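Side-chain contacts in nitronate monooxygenase family protein (PDB 4QIT), which catalyses the FMN-dependent oxidation of alkyl nitronates with molecular oxygen, with propionate 3-nitronate as its best and presumed physiological substrate: residues Pro25-Ser30 with Asn75-Arg80; Asn113-Phe118 with Ala311-Gln316; Arg261-Gly266 with Arg284-Arg289; Val276-Arg281 with Ala329-Gln334. The protein carries 1 engineered substitution. One frame throughout, in Å; residues are numbered along the deposited sequence.

Contact 1 (Pro25-Ser30 with Asn75-Arg80). With FMN (flavin mononucleotide), chain C; NIE (nitroethane), chain D.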
# COMPACT_ATOMS: atom_id res chain seq x y z
N PRO A 25 -6.02 17.07 9.50
CA PRO A 25 -5.10 18.11 9.96
C PRO A 25 -3.81 17.94 9.19
O PRO A 25 -3.36 16.81 8.96
CB PRO A 25 -4.87 17.77 11.43
CG PRO A 25 -5.23 16.33 11.57
CD PRO A 25 -6.26 16.04 10.52
N MET A 26 -3.27 19.05 8.75
CA MET A 26 -2.12 19.05 7.87
C MET A 26 -1.23 20.20 8.24
O MET A 26 -1.47 21.33 7.80
CB MET A 26 -2.57 19.16 6.41
CG MET A 26 -3.33 17.93 5.90
SD MET A 26 -3.79 18.10 4.17
CE MET A 26 -5.23 19.18 4.30
N LEU A 27 -0.21 19.94 9.05
CA LEU A 27 0.63 21.01 9.54
C LEU A 27 1.26 21.77 8.36
O LEU A 27 1.87 21.16 7.48
CB LEU A 27 1.68 20.48 10.52
CG LEU A 27 2.49 21.52 11.28
CD1 LEU A 27 1.61 22.43 12.13
CD2 LEU A 27 3.51 20.80 12.16
N GLY A 28 1.04 23.08 8.33
CA GLY A 28 1.52 23.93 7.25
C GLY A 28 0.56 24.08 6.09
O GLY A 28 0.80 24.88 5.18
N VAL A 29 -0.52 23.31 6.10
CA VAL A 29 -1.49 23.33 4.99
C VAL A 29 -2.92 23.61 5.46
O VAL A 29 -3.62 24.45 4.88
CB VAL A 29 -1.46 22.03 4.18
CG1 VAL A 29 -2.54 22.04 3.11
CG2 VAL A 29 -0.09 21.83 3.55
N SER A 30 -3.37 22.93 6.50
CA SER A 30 -4.67 23.27 7.06
C SER A 30 -4.60 24.63 7.73
O SER A 30 -3.52 25.09 8.15
CB SER A 30 -5.21 22.18 7.99
OG SER A 30 -4.26 21.79 8.97
N ASN A 75 -5.23 18.73 16.25
CA ASN A 75 -4.27 17.62 16.16
C ASN A 75 -2.91 17.97 16.77
O ASN A 75 -2.37 19.06 16.54
CB ASN A 75 -4.13 17.21 14.70
CG ASN A 75 -3.14 16.08 14.49
OD1 ASN A 75 -1.97 16.32 14.19
ND2 ASN A 75 -3.61 14.85 14.62
N LEU A 76 -2.36 17.01 17.52
CA LEU A 76 -1.04 17.16 18.12
C LEU A 76 -0.17 15.94 17.84
O LEU A 76 -0.64 14.80 17.91
CB LEU A 76 -1.14 17.38 19.63
CG LEU A 76 -1.87 18.68 20.04
CD1 LEU A 76 -3.36 18.43 20.26
CD2 LEU A 76 -1.24 19.32 21.27
N PHE A 77 1.10 16.18 17.53
CA PHE A 77 2.05 15.09 17.39
C PHE A 77 2.39 14.53 18.76
O PHE A 77 2.53 15.27 19.73
CB PHE A 77 3.34 15.56 16.72
CG PHE A 77 3.16 16.05 15.30
CD1 PHE A 77 1.94 15.93 14.65
CD2 PHE A 77 4.22 16.61 14.63
CE1 PHE A 77 1.79 16.39 13.35
CE2 PHE A 77 4.09 17.06 13.33
CZ PHE A 77 2.87 16.96 12.69
N CYS A 78 2.51 13.21 18.83
CA CYS A 78 2.76 12.51 20.09
C CYS A 78 3.89 11.51 19.88
O CYS A 78 3.84 10.36 20.35
CB CYS A 78 1.48 11.78 20.52
SG CYS A 78 1.41 11.32 22.27
N HIS A 79 4.91 11.96 19.16
CA HIS A 79 6.11 11.16 18.93
C HIS A 79 6.94 11.01 20.21
O HIS A 79 6.74 11.74 21.18
CB HIS A 79 6.96 11.81 17.83
CG HIS A 79 7.22 13.27 18.06
ND1 HIS A 79 6.24 14.24 17.91
CD2 HIS A 79 8.35 13.93 18.41
CE1 HIS A 79 6.76 15.43 18.16
NE2 HIS A 79 8.03 15.27 18.47
N ARG A 80 7.85 10.04 20.20
CA ARG A 80 8.90 9.99 21.22
C ARG A 80 9.67 11.29 21.14
O ARG A 80 10.09 11.68 20.04
CB ARG A 80 9.84 8.82 20.96
CG ARG A 80 11.09 8.84 21.84
CD ARG A 80 12.07 7.73 21.46
NE ARG A 80 12.37 7.69 20.03
CZ ARG A 80 13.14 8.57 19.40
NH1 ARG A 80 13.68 9.59 20.07
NH2 ARG A 80 13.36 8.45 18.09
N1 FMN C . -1.44 13.95 9.95
C2 FMN C . -1.24 14.43 11.24
O2 FMN C . -1.55 13.71 12.19
N3 FMN C . -0.74 15.69 11.47
C4 FMN C . -0.40 16.47 10.39
O4 FMN C . 0.07 17.60 10.55
C4A FMN C . -0.58 16.00 9.11
N5 FMN C . -0.23 16.81 8.06
C5A FMN C . -0.41 16.39 6.77
C6 FMN C . -0.05 17.26 5.74
C7 FMN C . -0.23 16.89 4.42
C7M FMN C . 0.17 17.89 3.37
C8 FMN C . -0.74 15.63 4.12
C8M FMN C . -0.92 15.21 2.69
C9 FMN C . -1.10 14.76 5.16
C9A FMN C . -0.94 15.14 6.50
N10 FMN C . -1.29 14.30 7.55
C10 FMN C . -1.10 14.74 8.86
C1' FMN C . -1.84 12.92 7.28
C2' FMN C . -3.36 12.87 7.26
O2' FMN C . -3.85 12.94 8.57
C3' FMN C . -3.85 11.57 6.64
O3' FMN C . -3.18 10.45 7.16
C4' FMN C . -3.58 11.63 5.16
O4' FMN C . -3.76 12.96 4.69
C5' FMN C . -4.56 10.72 4.44
O5' FMN C . -4.01 10.52 3.18
P FMN C . -4.58 11.26 1.89
O1P FMN C . -6.00 11.68 2.14
O2P FMN C . -4.42 10.31 0.75
O3P FMN C . -3.72 12.47 1.73
N3 NIE D . 3.08 15.94 7.57
C1 NIE D . 3.58 15.56 9.87
C2 NIE D . 3.37 16.61 8.79
O4 NIE D . 2.27 15.01 7.58
O5 NIE D . 3.97 16.04 6.55
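Pro25 and Asn75 touch, as do Leu27 and Phe77, yet what is unusual here is that the two segments meet each other chiefly through carbon atoms, while each hydrogen-bonds to the flavin of FMN. In this TIM-barrel enzyme the loop after strand 21-23 and the end of strand 72-77 meet at the pyrimidine end of the isoalloxazine. The direct packing is close: CB and CG of Pro25 both lie against Asn75 CB, with CB to CB at 3.4 Å, and the two side chains cross at about a right angle. With its CG anti to the backbone N (chi1 179°), Asn75 sends OD1 to the flavin, where it accepts from FMN N3 at 3.1 Å through a bent bond. The backbone N of Leu27 gives a straighter bond to FMN O4 at 2.8 Å and a weak one to N5. Phe77 turns its ring edge to the same imide, CE1 standing 3.2 Å from FMN N3. Its CZ lies 3.9 Å from Leu27 CD2 and also touches nitroethane C1. Met26 packs on the flavin face turned away from nitroethane, its CG 3.4 Å from FMN C6. A donor at O4 and an acceptor at N3 would help set the in-plane position of the ring, and the Leu27 N-H would be expected to ease the build-up of negative charge near O4 and N5 on reduction.

Contact 2 (Asn113-Phe118 with Ala311-Gln316)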
# COMPACT_ATOMS: atom_id res chain seq x y z
N ASN A 113 14.81 21.40 18.54
CA ASN A 113 13.66 20.51 18.66
C ASN A 113 12.39 21.28 18.30
O ASN A 113 11.62 21.69 19.18
CB ASN A 113 13.59 19.98 20.09
CG ASN A 113 12.58 18.89 20.25
OD1 ASN A 113 12.03 18.38 19.28
ND2 ASN A 113 12.32 18.50 21.50
N ILE A 114 12.15 21.46 17.01
CA ILE A 114 11.14 22.43 16.56
C ILE A 114 9.70 21.98 16.78
O ILE A 114 8.79 22.81 16.85
CB ILE A 114 11.33 22.80 15.09
CG1 ILE A 114 11.32 21.55 14.22
CG2 ILE A 114 12.63 23.56 14.91
CD1 ILE A 114 11.13 21.86 12.73
N TYR A 115 9.48 20.67 16.88
CA TYR A 115 8.15 20.15 17.11
C TYR A 115 8.12 19.41 18.44
O TYR A 115 8.49 18.23 18.51
CB TYR A 115 7.74 19.17 16.00
CG TYR A 115 7.52 19.78 14.63
CD1 TYR A 115 7.33 21.14 14.46
CD2 TYR A 115 7.50 18.97 13.50
CE1 TYR A 115 7.13 21.69 13.19
CE2 TYR A 115 7.30 19.50 12.23
CZ TYR A 115 7.12 20.86 12.09
OH TYR A 115 6.93 21.39 10.83
N LEU A 116 7.70 20.09 19.50
CA LEU A 116 7.63 19.44 20.79
C LEU A 116 6.48 18.44 20.80
O LEU A 116 5.36 18.76 20.41
CB LEU A 116 7.46 20.45 21.93
CG LEU A 116 8.57 21.48 22.09
CD1 LEU A 116 8.26 22.41 23.25
CD2 LEU A 116 9.91 20.80 22.28
N SER A 117 6.78 17.22 21.24
CA SER A 117 5.77 16.20 21.40
C SER A 117 4.81 16.56 22.53
O SER A 117 5.19 17.28 23.47
CB SER A 117 6.43 14.86 21.70
OG SER A 117 5.45 13.87 21.94
N PHE A 118 3.59 16.05 22.43
CA PHE A 118 2.60 16.15 23.50
C PHE A 118 3.19 15.55 24.77
O PHE A 118 2.86 15.97 25.88
CB PHE A 118 1.34 15.39 23.08
CG PHE A 118 0.14 15.65 23.95
CD1 PHE A 118 -0.47 16.90 23.98
CD2 PHE A 118 -0.40 14.63 24.73
CE1 PHE A 118 -1.59 17.13 24.77
CE2 PHE A 118 -1.52 14.86 25.53
CZ PHE A 118 -2.11 16.11 25.55
N ALA A 311 16.77 21.29 9.95
CA ALA A 311 17.81 21.50 8.94
C ALA A 311 17.19 21.71 7.56
O ALA A 311 17.56 22.62 6.82
CB ALA A 311 18.80 20.31 8.93
N THR A 312 16.22 20.87 7.23
CA THR A 312 15.55 20.96 5.94
C THR A 312 14.82 22.29 5.78
O THR A 312 14.88 22.90 4.70
CB THR A 312 14.58 19.78 5.76
OG1 THR A 312 15.33 18.56 5.72
CG2 THR A 312 13.76 19.91 4.48
N LYS A 313 14.15 22.74 6.84
CA LYS A 313 13.46 24.04 6.78
C LYS A 313 14.43 25.18 6.49
O LYS A 313 14.12 26.09 5.70
CB LYS A 313 12.67 24.29 8.07
CG LYS A 313 11.37 23.53 8.12
CD LYS A 313 10.59 23.89 9.39
CE LYS A 313 9.10 23.97 9.13
NZ LYS A 313 8.44 24.86 10.13
N ALA A 314 15.61 25.13 7.09
CA ALA A 314 16.64 26.12 6.79
C ALA A 314 17.03 26.10 5.31
O ALA A 314 17.18 27.14 4.69
CB ALA A 314 17.86 25.91 7.66
N LEU A 315 17.18 24.90 4.74
CA LEU A 315 17.54 24.78 3.33
C LEU A 315 16.39 25.27 2.44
O LEU A 315 16.62 25.95 1.45
CB LEU A 315 17.95 23.34 3.00
CG LEU A 315 18.36 23.08 1.55
CD1 LEU A 315 19.48 24.02 1.10
CD2 LEU A 315 18.77 21.62 1.38
N GLN A 316 15.16 24.92 2.81
CA GLN A 316 13.98 25.38 2.10
C GLN A 316 13.93 26.90 2.06
O GLN A 316 13.58 27.49 1.04
CB GLN A 316 12.72 24.82 2.76
CG GLN A 316 12.52 23.33 2.50
CD GLN A 316 11.38 22.74 3.31
OE1 GLN A 316 10.96 23.32 4.32
NE2 GLN A 316 10.87 21.59 2.88
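Lys313 reaches from helix 307-320 to Ile114 and Tyr115, so that this helix is tied to a loop of the TIM-barrel fold running between helices 86-101 and 124-131. The CA-CB bond already heads for the loop, and CG, anti to the carbonyl carbon (chi1 -78°), extends the same course without itself coming close to the loop. CD is the first atom to arrive: it meets Ile114 CD1 at 3.9 Å, methyl against methylene. A twist about CG-CD, where chi3 is 142° rather than fully extended, brings CE to within 3.8 Å of Tyr115 OH. NZ, at the tip, is equally far from that hydroxyl, a separation of packing. Thus the lysine is used chiefly through its aliphatic stem, while the residue as a whole remains exposed. Farther back, Tyr115 packs on Leu27 and Tyr305, and its carbonyl O accepts from His79 NE2. Elsewhere on the helix, Ala311 and Leu315 pack on helix 86-101. On the loop side the two residues that receive the lysine also brace one another, with Ile114 CD1 placed over one face of the Tyr115 ring, displaced toward its rim and 4.0 Å above the ring plane.

Contact 3 (Arg261-Gly266 with Arg284-Arg289)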
# COMPACT_ATOMS: atom_id res chain seq x y z
N ARG A 261 0.55 24.08 -5.15
CA ARG A 261 -0.66 23.91 -5.95
C ARG A 261 -0.34 23.53 -7.40
O ARG A 261 -0.93 22.59 -7.94
CB ARG A 261 -1.52 25.18 -5.91
CG ARG A 261 -2.00 25.52 -4.51
CD ARG A 261 -2.57 26.92 -4.44
NE ARG A 261 -2.77 27.33 -3.06
CZ ARG A 261 -3.86 27.03 -2.34
NH1 ARG A 261 -4.86 26.35 -2.90
NH2 ARG A 261 -3.94 27.43 -1.08
N GLU A 262 0.60 24.24 -8.00
CA GLU A 262 1.06 23.93 -9.36
C GLU A 262 1.60 22.50 -9.46
O GLU A 262 1.29 21.77 -10.41
CB GLU A 262 2.12 24.93 -9.81
CG GLU A 262 2.88 24.54 -11.06
CD GLU A 262 3.95 25.54 -11.44
OE1 GLU A 262 4.83 25.83 -10.59
OE2 GLU A 262 3.92 26.04 -12.58
N ALA A 263 2.42 22.11 -8.49
CA ALA A 263 2.99 20.77 -8.43
C ALA A 263 1.90 19.70 -8.39
O ALA A 263 1.95 18.71 -9.13
CB ALA A 263 3.88 20.64 -7.20
N LEU A 264 0.92 19.90 -7.52
CA LEU A 264 -0.13 18.91 -7.31
C LEU A 264 -1.11 18.86 -8.49
O LEU A 264 -1.68 17.80 -8.78
CB LEU A 264 -0.84 19.16 -5.97
CG LEU A 264 -1.96 18.21 -5.56
CD1 LEU A 264 -1.46 16.76 -5.55
CD2 LEU A 264 -2.46 18.62 -4.19
N LYS A 265 -1.29 19.98 -9.18
CA LYS A 265 -2.16 20.00 -10.36
C LYS A 265 -1.53 19.40 -11.62
O LYS A 265 -2.25 18.94 -12.51
CB LYS A 265 -2.67 21.42 -10.64
CG LYS A 265 -3.78 21.85 -9.70
CD LYS A 265 -4.44 23.14 -10.15
CE LYS A 265 -3.61 24.35 -9.77
NZ LYS A 265 -4.38 25.62 -9.97
N GLY A 266 -0.20 19.38 -11.69
CA GLY A 266 0.49 19.00 -12.92
C GLY A 266 0.96 17.56 -12.96
O GLY A 266 0.49 16.73 -12.18
N ARG A 284 5.23 10.82 2.92
CA ARG A 284 4.93 10.68 1.50
C ARG A 284 4.64 12.01 0.81
O ARG A 284 3.77 12.77 1.25
CB ARG A 284 3.73 9.74 1.30
CG ARG A 284 3.38 9.58 -0.20
CD ARG A 284 2.16 8.66 -0.44
NE ARG A 284 2.40 7.31 0.09
CZ ARG A 284 3.21 6.42 -0.45
NH1 ARG A 284 3.89 6.69 -1.56
NH2 ARG A 284 3.36 5.24 0.15
N GLY A 285 5.33 12.27 -0.28
CA GLY A 285 5.02 13.46 -1.06
C GLY A 285 5.52 13.36 -2.48
O GLY A 285 5.92 12.30 -2.94
N LEU A 286 5.48 14.50 -3.17
CA LEU A 286 5.94 14.58 -4.56
C LEU A 286 7.46 14.72 -4.55
O LEU A 286 7.99 15.72 -4.07
CB LEU A 286 5.28 15.78 -5.26
CG LEU A 286 3.76 15.86 -5.14
CD1 LEU A 286 3.19 17.15 -5.72
CD2 LEU A 286 3.10 14.68 -5.82
N PRO A 287 8.18 13.70 -5.05
CA PRO A 287 9.64 13.66 -4.88
C PRO A 287 10.37 14.83 -5.55
O PRO A 287 10.02 15.29 -6.64
CB PRO A 287 10.05 12.32 -5.50
CG PRO A 287 8.88 11.91 -6.34
CD PRO A 287 7.66 12.49 -5.72
N ASN A 288 11.39 15.30 -4.85
CA ASN A 288 12.22 16.39 -5.34
C ASN A 288 13.64 16.21 -4.81
O ASN A 288 14.03 15.11 -4.45
CB ASN A 288 11.62 17.75 -4.98
CG ASN A 288 11.47 17.96 -3.48
OD1 ASN A 288 12.11 17.29 -2.66
ND2 ASN A 288 10.63 18.92 -3.11
N ARG A 289 14.41 17.29 -4.72
CA ARG A 289 15.81 17.16 -4.33
C ARG A 289 16.02 16.75 -2.87
O ARG A 289 17.09 16.24 -2.51
CB ARG A 289 16.60 18.43 -4.69
CG ARG A 289 16.56 18.71 -6.19
CD ARG A 289 17.40 19.92 -6.55
NE ARG A 289 18.82 19.72 -6.26
CZ ARG A 289 19.72 20.69 -6.30
NH1 ARG A 289 19.35 21.92 -6.62
NH2 ARG A 289 20.99 20.44 -6.01
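Leu286 meets Ala263 and Leu264 beside strand 283-285, the middle member of a three-stranded antiparallel sheet that accompanies the TIM barrel, and so brings that sheet onto helix 258-265. Taken in order, the segment begins with Arg284, whose backbone pairs with Gly188 and Ala332 while its guanidinium bonds to the carbonyl O of Ile184 and to Thr272 OG1. Gly285 continues the sheet by pairing with Ala273. Leu286 then turns its side chain to the helix and carries the contact alone for its segment. Its CG stands anti to the carbonyl carbon (chi1 -52°), and an extended second torsion pushes CD1 forward as the touching branch. That methyl comes down over the junction of two helical residues, 3.9 Å from Ala263 CB. It also rests against the helix main chain, meeting both a side chain and a peptide group. From Pro287 on, the chain runs away from helix 258-265: Asn288 and Arg289 are held elsewhere, the latter by a salt bridge to Glu102. The result is a buried join made by van der Waals packing, local in sequence, in which one leucine branch bears on one turn of helix, and Arg268 packs against both Ala263 and Leu286. Nearest to the helix main chain, Leu286 CD1 lies 3.9 Å from Ala263 C and 4.0 Å from Leu264 N.

Contact 4 (Val276-Arg281 with Ala329-Gln334). With FMN (flavin mononucleotide), chain C; NIE (nitroethane), chain D.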
# COMPACT_ATOMS: atom_id res chain seq x y z
N VAL A 276 12.68 9.67 4.24
CA VAL A 276 13.03 9.99 5.62
C VAL A 276 13.99 11.17 5.70
O VAL A 276 14.26 11.67 6.79
CB VAL A 276 13.67 8.80 6.37
CG1 VAL A 276 12.73 7.62 6.39
CG2 VAL A 276 15.04 8.44 5.77
N THR A 277 14.51 11.61 4.56
CA THR A 277 15.56 12.64 4.57
C THR A 277 15.02 14.07 4.69
O THR A 277 15.77 15.00 5.02
CB THR A 277 16.50 12.51 3.36
OG1 THR A 277 15.73 12.40 2.16
CG2 THR A 277 17.38 11.27 3.51
N MET A 278 13.74 14.25 4.43
CA MET A 278 13.09 15.55 4.60
C MET A 278 12.96 15.93 6.08
O MET A 278 13.30 17.04 6.48
CB MET A 278 11.71 15.54 3.93
CG MET A 278 10.96 16.88 3.98
SD MET A 278 11.34 18.00 2.63
CE MET A 278 10.64 17.10 1.25
N SER A 279 12.46 15.01 6.90
CA SER A 279 12.09 15.38 8.26
C SER A 279 12.71 14.51 9.33
O SER A 279 12.67 14.85 10.50
CB SER A 279 10.57 15.30 8.41
OG SER A 279 10.17 13.94 8.42
N GLY A 280 13.25 13.36 8.92
CA GLY A 280 13.76 12.37 9.86
C GLY A 280 12.76 11.27 10.18
O GLY A 280 13.08 10.33 10.91
N ARG A 281 11.55 11.40 9.64
CA ARG A 281 10.51 10.38 9.79
C ARG A 281 9.89 10.13 8.43
O ARG A 281 9.68 11.07 7.66
CB ARG A 281 9.42 10.83 10.77
CG ARG A 281 9.39 10.07 12.10
CD ARG A 281 8.24 10.56 12.96
NE ARG A 281 8.02 9.74 14.16
CZ ARG A 281 7.32 8.61 14.18
NH1 ARG A 281 6.79 8.14 13.07
NH2 ARG A 281 7.16 7.95 15.33
N ALA A 329 8.36 20.90 0.86
CA ALA A 329 7.59 19.77 1.37
C ALA A 329 6.22 19.81 0.71
O ALA A 329 5.33 20.57 1.11
CB ALA A 329 7.46 19.85 2.89
N GLN A 330 6.05 19.00 -0.33
CA GLN A 330 4.81 18.97 -1.08
C GLN A 330 4.16 17.62 -0.87
O GLN A 330 4.20 16.74 -1.73
CB GLN A 330 5.08 19.29 -2.56
CG GLN A 330 5.58 20.74 -2.73
CD GLN A 330 6.21 21.03 -4.08
OE1 GLN A 330 6.63 20.13 -4.79
NE2 GLN A 330 6.30 22.31 -4.42
N TRP A 331 3.58 17.45 0.31
CA TRP A 331 3.00 16.17 0.69
C TRP A 331 1.76 15.83 -0.15
O TRP A 331 0.96 16.70 -0.49
CB TRP A 331 2.66 16.16 2.17
CG TRP A 331 3.77 16.60 3.09
CD1 TRP A 331 3.74 17.65 3.97
CD2 TRP A 331 5.07 16.02 3.21
NE1 TRP A 331 4.94 17.74 4.64
CE2 TRP A 331 5.77 16.76 4.19
CE3 TRP A 331 5.71 14.95 2.58
CZ2 TRP A 331 7.08 16.44 4.56
CZ3 TRP A 331 7.02 14.65 2.94
CH2 TRP A 331 7.69 15.39 3.93
N ALA A 332 1.60 14.55 -0.47
CA ALA A 332 0.49 14.08 -1.27
C ALA A 332 0.37 12.57 -1.14
O ALA A 332 1.38 11.88 -1.07
CB ALA A 332 0.69 14.48 -2.74
N GLY A 333 -0.87 12.09 -1.10
CA GLY A 333 -1.17 10.66 -1.05
C GLY A 333 -1.19 10.03 -2.43
O GLY A 333 -1.07 10.72 -3.46
N GLN A 334 -1.39 8.72 -2.47
CA GLN A 334 -1.30 7.98 -3.73
C GLN A 334 -2.50 8.21 -4.64
O GLN A 334 -2.50 7.77 -5.78
CB GLN A 334 -1.06 6.49 -3.47
CG GLN A 334 0.33 6.20 -2.90
CD GLN A 334 0.58 4.72 -2.68
OE1 GLN A 334 -0.35 3.96 -2.42
NE2 GLN A 334 1.84 4.29 -2.82
N1 FMN C . -1.44 13.95 9.95
C2 FMN C . -1.24 14.43 11.24
O2 FMN C . -1.55 13.71 12.19
N3 FMN C . -0.74 15.69 11.47
C4 FMN C . -0.40 16.47 10.39
O4 FMN C . 0.07 17.60 10.55
C4A FMN C . -0.58 16.00 9.11
N5 FMN C . -0.23 16.81 8.06
C5A FMN C . -0.41 16.39 6.77
C6 FMN C . -0.05 17.26 5.74
C7 FMN C . -0.23 16.89 4.42
C7M FMN C . 0.17 17.89 3.37
C8 FMN C . -0.74 15.63 4.12
C8M FMN C . -0.92 15.21 2.69
C9 FMN C . -1.10 14.76 5.16
C9A FMN C . -0.94 15.14 6.50
N10 FMN C . -1.29 14.30 7.55
C10 FMN C . -1.10 14.74 8.86
C1' FMN C . -1.84 12.92 7.28
C2' FMN C . -3.36 12.87 7.26
O2' FMN C . -3.85 12.94 8.57
C3' FMN C . -3.85 11.57 6.64
O3' FMN C . -3.18 10.45 7.16
C4' FMN C . -3.58 11.63 5.16
O4' FMN C . -3.76 12.96 4.69
C5' FMN C . -4.56 10.72 4.44
O5' FMN C . -4.01 10.52 3.18
P FMN C . -4.58 11.26 1.89
O1P FMN C . -6.00 11.68 2.14
O2P FMN C . -4.42 10.31 0.75
O3P FMN C . -3.72 12.47 1.73
N3 NIE D . 3.08 15.94 7.57
C1 NIE D . 3.58 15.56 9.87
C2 NIE D . 3.37 16.61 8.79
O4 NIE D . 2.27 15.01 7.58
O5 NIE D . 3.97 16.04 6.55
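Met278 meets the far end of the Trp331 indole, and here the packing is tightest: its CG lies 3.6 Å from Trp331 CH2, with CB of the same methionine slightly farther from that carbon. The two side chains come from opposite directions, and the methionine approaches the ring obliquely. The looser part lies toward Ala329, which is partly exposed. Met278 starts with CG anti to the backbone N (chi1 -177°), but its chain bends at the next two torsions, carrying SD to 4.3 Å from Ala329 CB and CE to 4.1 Å from Ala329 CA. These are slack apolar contacts. Ala329 CB in turn lies over the rim of one face of the indole, 3.4 Å above the ring plane. Nitroethane occupies the opposite face, with its O5 2.7 Å from Trp331 NE1 and above the ring. The flavin comes in at the edge instead, FMN C7M standing near the indole plane and 3.3 Å from Trp331 CB. The indole therefore has neighbours over both faces, at its outer end and along the edge beside the cofactor. Behind Met278 the loop is kept in shape by an ST turn, in which Ser279 OG accepts from Arg281 N at 3.1 Å. Beyond the tryptophan, Gly333 passes the FMN phosphate, and Gln334 bonds to Ala201 and Gly203 of the second subunit. Trp331 forms a wall of the nitroethane pocket over the flavin, with Met278 packed behind it, at the active site of this FMN-dependent TIM-barrel enzyme.

Contacts 1 and 4 both touch FMN and nitroethane, contact 1 along the ring from its pyrimidine side, contact 4 at the dimethylbenzene end; their centres lie 13 Å apart and their nearest atoms about 4 Å. Contact 2 touches both. It joins contact 1 where Ser117 OG meets His79 O at 2.6 Å, and contact 4 through Thr312 OG1 and Met278 O, also at 2.6 Å. The side chain of Tyr115 is about 6 Å from nitroethane. Contact 3 lies farther out, 20 Å between centres from contact 1, but is bound to contact 4 by Leu286 N and Gln330 O, 3.0 Å apart. The principle illustrated is a pocket with ligand-touching segments backed by second-shell packing.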